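PDB 1Z6O: ferritin light chain from Trichoplusia ni, which forms, together with heavy chains, a secreted 24-subunit shell that stores iron, the light chain probably helping to nucleate the ferrihydrite core. Local coordinates for residues T67-F72 against N120-A125. Sequence-based numbering, arbitrary orientation.
Sequences TNRAGF and NHELEA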
loop_
_atom_site.group_PDB
_atom_site.type_symbol
_atom_site.label_atom_id
_atom_site.label_comp_id
_atom_site.label_asym_id
_atom_site.label_seq_id
_atom_site.Cartn_x
_atom_site.Cartn_y
_atom_site.Cartn_z
ATOM N N THR A 67 -3.533 -21.112 -49.362
ATOM C CA THR A 67 -2.923 -22.009 -48.377
ATOM C C THR A 67 -3.439 -21.625 -47.006
ATOM O O THR A 67 -3.954 -22.467 -46.266
ATOM C CB THR A 67 -1.396 -21.900 -48.421
ATOM O OG1 THR A 67 -1.012 -20.520 -48.294
ATOM C CG2 THR A 67 -0.886 -22.447 -49.758
ATOM N N ASN A 68 -3.284 -20.345 -46.673
ATOM C CA ASN A 68 -3.782 -19.780 -45.429
ATOM C C ASN A 68 -3.522 -20.663 -44.203
ATOM O O ASN A 68 -4.453 -20.999 -43.467
ATOM C CB ASN A 68 -5.297 -19.511 -45.583
ATOM C CG ASN A 68 -5.828 -18.513 -44.567
ATOM O OD1 ASN A 68 -5.338 -17.391 -44.472
ATOM N ND2 ASN A 68 -6.844 -18.913 -43.810
ATOM N N ARG A 69 -2.260 -21.034 -43.991
ATOM C CA ARG A 69 -1.877 -21.856 -42.836
ATOM C C ARG A 69 -1.075 -20.966 -41.892
ATOM O O ARG A 69 0.158 -20.918 -41.979
ATOM C CB ARG A 69 -0.998 -23.024 -43.281
ATOM C CG ARG A 69 -1.632 -23.974 -44.290
ATOM C CD ARG A 69 -2.771 -24.791 -43.673
ATOM N NE ARG A 69 -3.130 -25.921 -44.530
ATOM C CZ ARG A 69 -4.257 -26.623 -44.413
ATOM N NH1 ARG A 69 -5.137 -26.317 -43.471
ATOM N NH2 ARG A 69 -4.523 -27.606 -45.263
ATOM N N ALA A 70 -1.761 -20.267 -40.994
ATOM C CA ALA A 70 -1.089 -19.358 -40.065
ATOM C C ALA A 70 -0.044 -20.045 -39.177
ATOM O O ALA A 70 0.961 -19.429 -38.810
ATOM C CB ALA A 70 -2.124 -18.635 -39.202
ATOM N N GLY A 71 -0.279 -21.309 -38.837
ATOM C CA GLY A 71 0.661 -22.048 -38.006
ATOM C C GLY A 71 1.940 -22.361 -38.768
ATOM O O GLY A 71 3.041 -22.185 -38.244
ATOM N N PHE A 72 1.809 -22.841 -40.001
ATOM C CA PHE A 72 2.992 -23.133 -40.808
ATOM C C PHE A 72 3.741 -21.837 -41.103
ATOM O O PHE A 72 4.974 -21.790 -41.085
ATOM C CB PHE A 72 2.605 -23.807 -42.128
ATOM C CG PHE A 72 2.322 -25.278 -41.992
ATOM C CD1 PHE A 72 1.114 -25.723 -41.455
ATOM C CD2 PHE A 72 3.283 -26.218 -42.359
ATOM C CE1 PHE A 72 0.864 -27.083 -41.280
ATOM C CE2 PHE A 72 3.049 -27.585 -42.188
ATOM C CZ PHE A 72 1.835 -28.021 -41.647
ATOM N N ASN A 120 5.293 -25.323 -51.664
ATOM C CA ASN A 120 5.258 -26.751 -51.335
ATOM C C ASN A 120 4.003 -27.090 -50.563
ATOM O O ASN A 120 3.406 -26.216 -49.943
ATOM C CB ASN A 120 6.400 -27.136 -50.384
ATOM C CG ASN A 120 7.774 -26.941 -50.973
ATOM O OD1 ASN A 120 8.120 -27.533 -51.994
ATOM N ND2 ASN A 120 8.587 -26.123 -50.303
ATOM N N HIS A 121 3.619 -28.363 -50.576
ATOM C CA HIS A 121 2.497 -28.776 -49.753
ATOM C C HIS A 121 3.112 -28.916 -48.343
ATOM O O HIS A 121 4.337 -28.850 -48.189
ATOM C CB HIS A 121 1.854 -30.082 -50.265
ATOM C CG HIS A 121 2.770 -31.267 -50.321
ATOM N ND1 HIS A 121 3.009 -31.957 -51.493
ATOM C CD2 HIS A 121 3.403 -31.961 -49.343
ATOM C CE1 HIS A 121 3.743 -33.024 -51.233
ATOM N NE2 HIS A 121 3.996 -33.050 -49.936
ATOM N N GLU A 122 2.281 -29.087 -47.324
ATOM C CA GLU A 122 2.755 -29.143 -45.944
ATOM C C GLU A 122 3.860 -30.141 -45.616
ATOM O O GLU A 122 4.851 -29.776 -44.982
ATOM C CB GLU A 122 1.568 -29.354 -44.998
ATOM C CG GLU A 122 0.583 -28.188 -44.985
ATOM C CD GLU A 122 -0.417 -28.223 -46.145
ATOM O OE1 GLU A 122 -0.289 -29.085 -47.042
ATOM O OE2 GLU A 122 -1.341 -27.380 -46.150
ATOM N N LEU A 123 3.705 -31.396 -46.025
ATOM C CA LEU A 123 4.742 -32.390 -45.733
ATOM C C LEU A 123 6.059 -32.026 -46.427
ATOM O O LEU A 123 7.129 -32.110 -45.821
ATOM C CB LEU A 123 4.292 -33.795 -46.159
ATOM C CG LEU A 123 5.350 -34.900 -45.983
ATOM C CD1 LEU A 123 5.792 -34.993 -44.520
ATOM C CD2 LEU A 123 4.769 -36.239 -46.442
ATOM N N GLU A 124 5.988 -31.632 -47.694
ATOM C CA GLU A 124 7.198 -31.239 -48.426
ATOM C C GLU A 124 7.919 -30.084 -47.736
ATOM O O GLU A 124 9.150 -30.074 -47.652
ATOM C CB GLU A 124 6.881 -30.727 -49.835
ATOM C CG GLU A 124 6.485 -31.726 -50.872
ATOM C CD GLU A 124 6.213 -31.041 -52.217
ATOM O OE1 GLU A 124 5.392 -30.086 -52.259
ATOM O OE2 GLU A 124 6.825 -31.453 -53.228
ATOM N N ALA A 125 7.154 -29.087 -47.298
ATOM C CA ALA A 125 7.747 -27.913 -46.649
ATOM C C ALA A 125 8.457 -28.286 -45.349
ATOM O O ALA A 125 9.553 -27.800 -45.079
ATOM C CB ALA A 125 6.663 -26.844 -46.378
#
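Arg69 and Glu122 form a buried salt bridge between the starts of two helices. Arg69 NE gives the stronger bond, to Glu122 OE2 at 2.8 Å, and the NH2 of the same guanidinium adds a weak one at 3.3 Å, so a single carboxylate oxygen takes both. NE reaches OE2 on its anti side, somewhat out of the carboxylate plane, and the two flat groups are turned 62° apart rather than lying flush. The Glu122 chain bends about its CB-CG bond (chi2 82°), which swings the carboxylate to the arginine while its aliphatic part stays on Phe72. A methionine in place of Arg69 would probably leave the buried Glu122 carboxylate without its charged mate across this contact.

The apolar half is a CH-pi contact: Glu122 CG sits over one face of the Phe72 ring, 3.8 Å from the centroid and shifted toward the rim, and Glu122 CB packs 3.6 Å from Phe72 CZ.

At the helix starts, Arg69 and His121 occupy the N-cap positions of helices 70-96 and 122-148, consecutive members of the ferritin four-helix bundle. Helix 197-211 packs on Arg69 and Phe72, while Leu185 of helix 157-190 touches Glu122.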